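Long-range contacts in Slr0280 protein (Synechocystis sp., PDB 5H3K), which is of unknown function but carries a phosphodiester glycosidase (NAGPA-family) domain and so may act on sugar phosphodiesters: residues 402-407 / 416-421; 410-415 / 461-466. All coordinates share one frame; numbering follows the deposited sequence.

Contact 1: 402-407 / 416-421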
ATOM      1  N   TYR A 402       0.014 -26.952  -5.613  1.00  7.01           N
ATOM      2  CA  TYR A 402      -0.067 -25.577  -6.091  1.00 10.94           C
ATOM      3  C   TYR A 402      -1.523 -25.227  -6.348  1.00 10.76           C
ATOM      4  O   TYR A 402      -2.259 -26.002  -6.964  1.00  8.67           O
ATOM      5  CB  TYR A 402       0.775 -25.402  -7.362  1.00  9.17           C
ATOM      6  CG  TYR A 402       2.183 -25.899  -7.156  1.00  8.79           C
ATOM      7  CD1 TYR A 402       3.138 -25.096  -6.539  1.00 12.56           C
ATOM      8  CD2 TYR A 402       2.543 -27.190  -7.523  1.00 14.55           C
ATOM      9  CE1 TYR A 402       4.422 -25.559  -6.319  1.00 11.70           C
ATOM     10  CE2 TYR A 402       3.828 -27.667  -7.307  1.00 12.45           C
ATOM     11  CZ  TYR A 402       4.759 -26.848  -6.705  1.00 18.08           C
ATOM     12  OH  TYR A 402       6.036 -27.327  -6.490  1.00 18.80           O
ATOM     13  N   LEU A 403      -1.946 -24.066  -5.865  1.00  7.86           N
ATOM     14  CA  LEU A 403      -3.330 -23.648  -6.023  1.00  5.37           C
ATOM     15  C   LEU A 403      -3.336 -22.208  -6.486  1.00  5.74           C
ATOM     16  O   LEU A 403      -2.720 -21.357  -5.837  1.00  5.09           O
ATOM     17  CB  LEU A 403      -4.053 -23.757  -4.675  1.00  5.72           C
ATOM     18  CG  LEU A 403      -5.469 -23.170  -4.575  1.00  6.69           C
ATOM     19  CD1 LEU A 403      -6.402 -23.908  -5.533  1.00  8.06           C
ATOM     20  CD2 LEU A 403      -5.986 -23.257  -3.122  1.00  7.09           C
ATOM     21  N   ASN A 404      -4.012 -21.934  -7.598  1.00  5.74           N
ATOM     22  CA  ASN A 404      -4.159 -20.567  -8.087  1.00  7.15           C
ATOM     23  C   ASN A 404      -2.851 -19.776  -8.044  1.00  8.76           C
ATOM     24  O   ASN A 404      -2.808 -18.664  -7.515  1.00  6.42           O
ATOM     25  CB  ASN A 404      -5.247 -19.838  -7.286  1.00  5.95           C
ATOM     26  CG  ASN A 404      -6.635 -20.394  -7.568  1.00  8.48           C
ATOM     27  OD1 ASN A 404      -6.852 -20.987  -8.618  1.00  8.65           O
ATOM     28  ND2 ASN A 404      -7.569 -20.216  -6.639  1.00  8.81           N
ATOM     29  N   SER A 405      -1.784 -20.347  -8.598  1.00  7.67           N
ATOM     30  CA  SER A 405      -0.461 -19.742  -8.457  1.00  7.47           C
ATOM     31  C   SER A 405       0.257 -19.507  -9.783  1.00  8.20           C
ATOM     32  O   SER A 405       0.155 -20.310 -10.720  1.00  6.92           O
ATOM     33  CB  SER A 405       0.418 -20.610  -7.538  1.00  6.38           C
ATOM     34  OG  SER A 405       1.717 -20.039  -7.356  1.00  6.62           O
ATOM     35  N   GLY A 406       0.998 -18.407  -9.851  1.00  7.10           N
ATOM     36  CA  GLY A 406       1.898 -18.164 -10.967  1.00  5.55           C
ATOM     37  C   GLY A 406       3.205 -18.921 -10.838  1.00  8.00           C
ATOM     38  O   GLY A 406       4.065 -18.855 -11.732  1.00  8.37           O
ATOM     39  N   TYR A 407       3.371 -19.652  -9.733  1.00  8.05           N
ATOM     40  CA  TYR A 407       4.613 -20.379  -9.501  1.00  7.61           C
ATOM     41  C   TYR A 407       4.625 -21.760 -10.180  1.00 11.02           C
ATOM     42  O   TYR A 407       3.791 -22.625  -9.902  1.00 10.22           O
ATOM     43  CB  TYR A 407       4.884 -20.499  -7.999  1.00  8.29           C
ATOM     44  CG  TYR A 407       6.204 -21.160  -7.656  1.00 10.73           C
ATOM     45  CD1 TYR A 407       7.413 -20.593  -8.044  1.00 12.19           C
ATOM     46  CD2 TYR A 407       6.234 -22.332  -6.927  1.00 12.13           C
ATOM     47  CE1 TYR A 407       8.629 -21.200  -7.725  1.00 13.16           C
ATOM     48  CE2 TYR A 407       7.446 -22.942  -6.590  1.00 16.58           C
ATOM     49  CZ  TYR A 407       8.635 -22.370  -6.999  1.00 14.80           C
ATOM     50  OH  TYR A 407       9.832 -22.982  -6.671  1.00 19.56           O
ATOM     51  N   THR A 416      -9.080 -22.551  -9.636  1.00  6.02           N
ATOM     52  CA  THR A 416     -10.500 -22.418  -9.322  1.00  6.31           C
ATOM     53  C   THR A 416     -11.000 -21.101  -9.913  1.00  7.84           C
ATOM     54  O   THR A 416     -10.205 -20.341 -10.478  1.00  8.36           O
ATOM     55  CB  THR A 416     -10.744 -22.473  -7.808  1.00  8.63           C
ATOM     56  OG1 THR A 416     -10.344 -21.231  -7.201  1.00  7.84           O
ATOM     57  CG2 THR A 416      -9.985 -23.632  -7.191  1.00  7.85           C
ATOM     58  N   PRO A 417     -12.315 -20.832  -9.827  1.00  7.51           N
ATOM     59  CA  PRO A 417     -12.789 -19.544 -10.343  1.00 13.06           C
ATOM     60  C   PRO A 417     -12.148 -18.316  -9.691  1.00 11.50           C
ATOM     61  O   PRO A 417     -12.183 -17.252 -10.302  1.00 11.78           O
ATOM     62  CB  PRO A 417     -14.286 -19.584 -10.034  1.00  9.72           C
ATOM     63  CG  PRO A 417     -14.631 -21.031 -10.163  1.00 11.29           C
ATOM     64  CD  PRO A 417     -13.436 -21.763  -9.592  1.00  9.45           C
ATOM     65  N   ALA A 418     -11.588 -18.448  -8.487  1.00 10.00           N
ATOM     66  CA  ALA A 418     -10.831 -17.335  -7.892  1.00 14.51           C
ATOM     67  C   ALA A 418      -9.672 -16.843  -8.774  1.00 13.83           C
ATOM     68  O   ALA A 418      -9.292 -15.667  -8.720  1.00 12.93           O
ATOM     69  CB  ALA A 418     -10.329 -17.701  -6.494  1.00 12.69           C
ATOM     70  N   TRP A 419      -9.099 -17.733  -9.582  1.00  8.70           N
ATOM     71  CA  TRP A 419      -8.034 -17.364 -10.507  1.00  9.37           C
ATOM     72  C   TRP A 419      -8.545 -16.403 -11.571  1.00 11.69           C
ATOM     73  O   TRP A 419      -7.854 -15.470 -11.970  1.00 11.46           O
ATOM     74  CB  TRP A 419      -7.473 -18.623 -11.174  1.00  8.40           C
ATOM     75  CG  TRP A 419      -6.322 -18.425 -12.134  1.00  8.54           C
ATOM     76  CD1 TRP A 419      -6.357 -18.529 -13.497  1.00 10.53           C
ATOM     77  CD2 TRP A 419      -4.962 -18.134 -11.790  1.00  8.02           C
ATOM     78  NE1 TRP A 419      -5.104 -18.312 -14.023  1.00  9.68           N
ATOM     79  CE2 TRP A 419      -4.233 -18.077 -12.998  1.00 10.31           C
ATOM     80  CE3 TRP A 419      -4.294 -17.917 -10.580  1.00  9.71           C
ATOM     81  CZ2 TRP A 419      -2.856 -17.805 -13.023  1.00  9.47           C
ATOM     82  CZ3 TRP A 419      -2.928 -17.646 -10.613  1.00  8.71           C
ATOM     83  CH2 TRP A 419      -2.228 -17.593 -11.822  1.00  8.91           C
ATOM     84  N   GLY A 420      -9.770 -16.646 -12.027  1.00 11.28           N
ATOM     85  CA  GLY A 420     -10.352 -15.898 -13.124  1.00 15.50           C
ATOM     86  C   GLY A 420     -11.244 -16.806 -13.954  1.00 16.36           C
ATOM     87  O   GLY A 420     -11.479 -17.963 -13.589  1.00 15.96           O
ATOM     88  N   PRO A 421     -11.774 -16.273 -15.060  1.00 19.30           N
ATOM     89  CA  PRO A 421     -12.617 -17.035 -15.989  1.00 15.90           C
ATOM     90  C   PRO A 421     -11.832 -18.033 -16.838  1.00 18.17           C
ATOM     91  O   PRO A 421     -12.433 -18.986 -17.333  1.00 18.14           O
ATOM     92  CB  PRO A 421     -13.212 -15.940 -16.891  1.00 20.82           C
ATOM     93  CG  PRO A 421     -13.193 -14.704 -16.041  1.00 19.50           C
ATOM     94  CD  PRO A 421     -11.893 -14.820 -15.275  1.00 18.59           C
TER
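N404 and T416 clasp each other by two hydrogen bonds where strand 397-403 runs out into a loop, beside the turn that follows the neighbouring strand 411-415 of the mixed sheet. The tight part is this clasp and the indole beside it. T416 N gives its hydrogen to N404 OD1 at 2.9 Å, in the carbonyl plane and on a lone pair, while N404 ND2 donates back to T416 OG1 at 3.0 Å, almost dead straight (176°). With CG beside its own backbone N, N404 sends the amide across to the turn, and the paired bonds fix which end carries the oxygen; ND2 also reaches W360 O. L403 CD1 rests on T416 CG2. Within the turn, T416 O accepts from W419 N. The indole slides past the N404 amide with the planes 22° apart. W419, with CG anti to its backbone N (chi1 -178°), brings CZ3 edge-on to within 3.3 Å of N404 O, an oxygen already hydrogen-bonded to S362 OG. The looser margins involve the partly exposed A418 and G406: A418 CB approaches N404 ND2 at 3.7 Å, and beyond S405 the far corner of the indole, W419 CH2, stops 3.9 Å from G406 N.

Contact 2: 410-415 / 461-466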
ATOM      1  N   ARG A 410       7.236 -28.809 -11.463  1.00 15.07           N
ATOM      2  CA  ARG A 410       6.636 -30.104 -11.738  1.00 18.17           C
ATOM      3  C   ARG A 410       5.768 -30.503 -10.551  1.00 16.61           C
ATOM      4  O   ARG A 410       6.154 -30.314  -9.390  1.00 18.87           O
ATOM      5  CB  ARG A 410       7.718 -31.153 -11.991  1.00 19.45           C
ATOM      6  CG  ARG A 410       8.441 -30.939 -13.318  1.00 30.59           C
ATOM      7  CD  ARG A 410       9.648 -31.866 -13.469  1.00 37.99           C
ATOM      8  NE  ARG A 410       9.267 -33.226 -13.845  1.00 40.63           N
ATOM      9  CZ  ARG A 410       9.084 -34.219 -12.980  1.00 40.63           C
ATOM     10  NH1 ARG A 410       9.241 -34.011 -11.677  1.00 37.77           N
ATOM     11  NH2 ARG A 410       8.746 -35.425 -13.425  1.00 37.57           N
ATOM     12  N   GLY A 411       4.580 -31.028 -10.837  1.00 15.59           N
ATOM     13  CA  GLY A 411       3.653 -31.416  -9.787  1.00 16.24           C
ATOM     14  C   GLY A 411       2.215 -31.222 -10.239  1.00 12.26           C
ATOM     15  O   GLY A 411       1.958 -30.973 -11.418  1.00 14.11           O
ATOM     16  N   ILE A 412       1.278 -31.344  -9.305  1.00 11.21           N
ATOM     17  CA  ILE A 412      -0.130 -31.174  -9.636  1.00 10.37           C
ATOM     18  C   ILE A 412      -0.632 -29.827  -9.123  1.00  8.99           C
ATOM     19  O   ILE A 412      -0.471 -29.511  -7.943  1.00 10.20           O
ATOM     20  CB  ILE A 412      -0.976 -32.301  -9.037  1.00 10.16           C
ATOM     21  CG1 ILE A 412      -0.529 -33.650  -9.617  1.00 14.30           C
ATOM     22  CG2 ILE A 412      -2.471 -32.036  -9.271  1.00 10.53           C
ATOM     23  CD1 ILE A 412      -1.068 -34.852  -8.875  1.00 16.87           C
ATOM     24  N   ALA A 413      -1.248 -29.051 -10.013  1.00  9.24           N
ATOM     25  CA  ALA A 413      -1.772 -27.726  -9.661  1.00  8.95           C
ATOM     26  C   ALA A 413      -3.277 -27.676  -9.874  1.00 11.42           C
ATOM     27  O   ALA A 413      -3.842 -28.471 -10.633  1.00 10.19           O
ATOM     28  CB  ALA A 413      -1.078 -26.638 -10.469  1.00  8.16           C
ATOM     29  N   ARG A 414      -3.938 -26.749  -9.195  1.00  7.37           N
ATOM     30  CA  ARG A 414      -5.378 -26.626  -9.328  1.00  7.87           C
ATOM     31  C   ARG A 414      -5.690 -25.147  -9.544  1.00  6.79           C
ATOM     32  O   ARG A 414      -5.010 -24.274  -8.984  1.00  6.75           O
ATOM     33  CB  ARG A 414      -6.050 -27.164  -8.063  1.00  8.94           C
ATOM     34  CG  ARG A 414      -7.453 -27.682  -8.247  1.00 11.03           C
ATOM     35  CD  ARG A 414      -7.907 -28.467  -7.011  1.00 11.04           C
ATOM     36  NE  ARG A 414      -8.146 -27.622  -5.838  1.00 11.93           N
ATOM     37  CZ  ARG A 414      -9.308 -27.036  -5.571  1.00 12.56           C
ATOM     38  NH1 ARG A 414     -10.341 -27.174  -6.404  1.00 12.72           N
ATOM     39  NH2 ARG A 414      -9.436 -26.298  -4.476  1.00 10.17           N
ATOM     40  N   TYR A 415      -6.682 -24.870 -10.381  1.00  4.92           N
ATOM     41  CA  TYR A 415      -7.111 -23.509 -10.662  1.00  6.01           C
ATOM     42  C   TYR A 415      -8.624 -23.423 -10.530  1.00 10.32           C
ATOM     43  O   TYR A 415      -9.356 -24.140 -11.212  1.00  6.81           O
ATOM     44  CB  TYR A 415      -6.664 -23.078 -12.057  1.00  6.96           C
ATOM     45  CG  TYR A 415      -5.175 -22.852 -12.145  1.00  6.45           C
ATOM     46  CD1 TYR A 415      -4.618 -21.639 -11.747  1.00  8.58           C
ATOM     47  CD2 TYR A 415      -4.319 -23.854 -12.598  1.00  7.39           C
ATOM     48  CE1 TYR A 415      -3.241 -21.421 -11.816  1.00  8.22           C
ATOM     49  CE2 TYR A 415      -2.935 -23.650 -12.669  1.00  6.64           C
ATOM     50  CZ  TYR A 415      -2.406 -22.429 -12.275  1.00  8.69           C
ATOM     51  OH  TYR A 415      -1.038 -22.226 -12.338  1.00  7.82           O
ATOM     52  N   TYR A 461     -13.448 -26.405 -11.494  1.00  9.40           N
ATOM     53  CA  TYR A 461     -12.035 -26.029 -11.464  1.00  8.39           C
ATOM     54  C   TYR A 461     -11.244 -26.848 -12.463  1.00  9.28           C
ATOM     55  O   TYR A 461     -11.776 -27.772 -13.085  1.00  7.34           O
ATOM     56  CB  TYR A 461     -11.447 -26.230 -10.056  1.00  5.54           C
ATOM     57  CG  TYR A 461     -11.606 -27.628  -9.486  1.00  8.08           C
ATOM     58  CD1 TYR A 461     -10.615 -28.594  -9.660  1.00  5.80           C
ATOM     59  CD2 TYR A 461     -12.731 -27.969  -8.748  1.00  8.37           C
ATOM     60  CE1 TYR A 461     -10.751 -29.867  -9.122  1.00  8.00           C
ATOM     61  CE2 TYR A 461     -12.876 -29.235  -8.210  1.00  8.71           C
ATOM     62  CZ  TYR A 461     -11.889 -30.178  -8.401  1.00  9.23           C
ATOM     63  OH  TYR A 461     -12.058 -31.438  -7.863  1.00 10.68           O
ATOM     64  N   LEU A 462      -9.968 -26.507 -12.617  1.00  6.08           N
ATOM     65  CA  LEU A 462      -9.085 -27.262 -13.492  1.00  6.89           C
ATOM     66  C   LEU A 462      -8.010 -27.924 -12.653  1.00  6.95           C
ATOM     67  O   LEU A 462      -7.517 -27.333 -11.678  1.00  7.62           O
ATOM     68  CB  LEU A 462      -8.432 -26.347 -14.524  1.00  6.52           C
ATOM     69  CG  LEU A 462      -9.365 -25.561 -15.438  1.00  9.72           C
ATOM     70  CD1 LEU A 462      -8.552 -24.723 -16.433  1.00  9.36           C
ATOM     71  CD2 LEU A 462     -10.290 -26.539 -16.184  1.00  8.75           C
ATOM     72  N   ILE A 463      -7.676 -29.164 -12.998  1.00  5.72           N
ATOM     73  CA  ILE A 463      -6.482 -29.794 -12.470  1.00  6.54           C
ATOM     74  C   ILE A 463      -5.430 -29.749 -13.568  1.00  8.93           C
ATOM     75  O   ILE A 463      -5.686 -30.156 -14.713  1.00  7.82           O
ATOM     76  CB  ILE A 463      -6.731 -31.245 -12.050  1.00  7.16           C
ATOM     77  CG1 ILE A 463      -7.734 -31.300 -10.894  1.00  7.96           C
ATOM     78  CG2 ILE A 463      -5.409 -31.898 -11.664  1.00  8.00           C
ATOM     79  CD1 ILE A 463      -8.345 -32.708 -10.641  1.00  7.87           C
ATOM     80  N   ILE A 464      -4.257 -29.225 -13.229  1.00  9.54           N
ATOM     81  CA  ILE A 464      -3.155 -29.092 -14.178  1.00  8.99           C
ATOM     82  C   ILE A 464      -2.022 -30.030 -13.768  1.00 13.29           C
ATOM     83  O   ILE A 464      -1.527 -29.974 -12.635  1.00  9.96           O
ATOM     84  CB  ILE A 464      -2.616 -27.642 -14.237  1.00  9.84           C
ATOM     85  CG1 ILE A 464      -3.682 -26.687 -14.790  1.00  9.19           C
ATOM     86  CG2 ILE A 464      -1.356 -27.570 -15.086  1.00 11.51           C
ATOM     87  CD1 ILE A 464      -4.152 -27.026 -16.184  1.00 12.75           C
ATOM     88  N   ASP A 465      -1.626 -30.914 -14.676  1.00 12.04           N
ATOM     89  CA  ASP A 465      -0.530 -31.831 -14.383  1.00 16.68           C
ATOM     90  C   ASP A 465       0.708 -31.338 -15.114  1.00 15.45           C
ATOM     91  O   ASP A 465       0.720 -31.261 -16.344  1.00 14.33           O
ATOM     92  CB  ASP A 465      -0.898 -33.251 -14.829  1.00 18.35           C
ATOM     93  CG  ASP A 465       0.179 -34.274 -14.512  1.00 22.65           C
ATOM     94  OD1 ASP A 465       1.202 -33.913 -13.879  1.00 20.64           O
ATOM     95  OD2 ASP A 465      -0.016 -35.458 -14.885  1.00 24.23           O
ATOM     96  N   ARG A 466       1.734 -30.983 -14.350  1.00 14.76           N
ATOM     97  CA  ARG A 466       3.012 -30.577 -14.922  1.00 15.98           C
ATOM     98  C   ARG A 466       4.050 -31.658 -14.629  1.00 14.29           C
ATOM     99  O   ARG A 466       4.352 -31.949 -13.465  1.00 16.44           O
ATOM    100  CB  ARG A 466       3.446 -29.215 -14.359  1.00 16.04           C
ATOM    101  CG  ARG A 466       2.399 -28.124 -14.567  1.00 13.45           C
ATOM    102  CD  ARG A 466       2.888 -26.772 -14.081  1.00 10.36           C
ATOM    103  NE  ARG A 466       1.991 -25.699 -14.486  1.00 10.64           N
ATOM    104  CZ  ARG A 466       1.399 -24.859 -13.644  1.00 11.30           C
ATOM    105  NH1 ARG A 466       1.605 -24.974 -12.345  1.00  9.68           N
ATOM    106  NH2 ARG A 466       0.597 -23.904 -14.107  1.00 10.96           N
TER
HETATM  107  O   HOH W   1       2.582 -27.983 -11.002  1.00 14.73           O
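Strands 411-415 and 461-466 run antiparallel, their axes 4.6 Å apart at closest approach, with two backbone hydrogen bonds at each of the pairs G411-R466, A413-I464 and Y415-L462. The non-hydrogen-bonded pairs I412-D465 and R414-I463 lie between them.

On the face with R414 and I463, the arginine chain bends at chi3 (71°) and brings NH1 over the centre of the Y461 ring, 3.3 Å above its plane. The guanidinium stands nearly upright on the ring, 88° between planes, in a cation-pi contact; E388 takes NE in a salt bridge, so the positive charge probably faces both the E388 carboxylate and the ring. Alongside, I412 CG2 and I463 CG2 meet at 3.8 Å.

The other face carries A413, Y415, I464 and R466. I464 CG1 lies at the edge of the Y415 ring, 3.6 Å from CD2. Extended from CG to NE, R466 donates from NH2 to Y415 OH at 2.9 Å, with the hydroxyl in the guanidinium plane and the ring turned 78° from it. I464 CG2 packs on one face of that guanidinium, whose NE is salt-bridged to E430; NH2 also bonds Y423 OH. A phenylalanine in place of Y415 would probably keep the contact with I464 but leave R466 NH2, and S405 O to which the hydroxyl also bonds, each without one partner. This is the alternating pairing of an antiparallel beta ladder, here joining strand 411-415 to 460-466 within a large mixed beta-sheet.

Contacts 1 and 2 share one piece of chain: 410-415 leads straight into 416-421, so the strand of contact 2 delivers the turn of contact 1. Their centres lie 10 Å apart. Strand 411-415 sits between two neighbours, parallel to 397-403 and antiparallel to 460-466. Y402 O and R414 N, 2.9 Å apart, probably form a hydrogen bond on the parallel side, and S405 O to Y415 OH, 2.8 Å, ties the loop of contact 1 to the tyrosine of contact 2. Y415 also meets W419 edge-to-face. Both contacts lie well out from the centre of the chain, contact 1 at 23 Å and contact 2 at 31 Å, centre to centre.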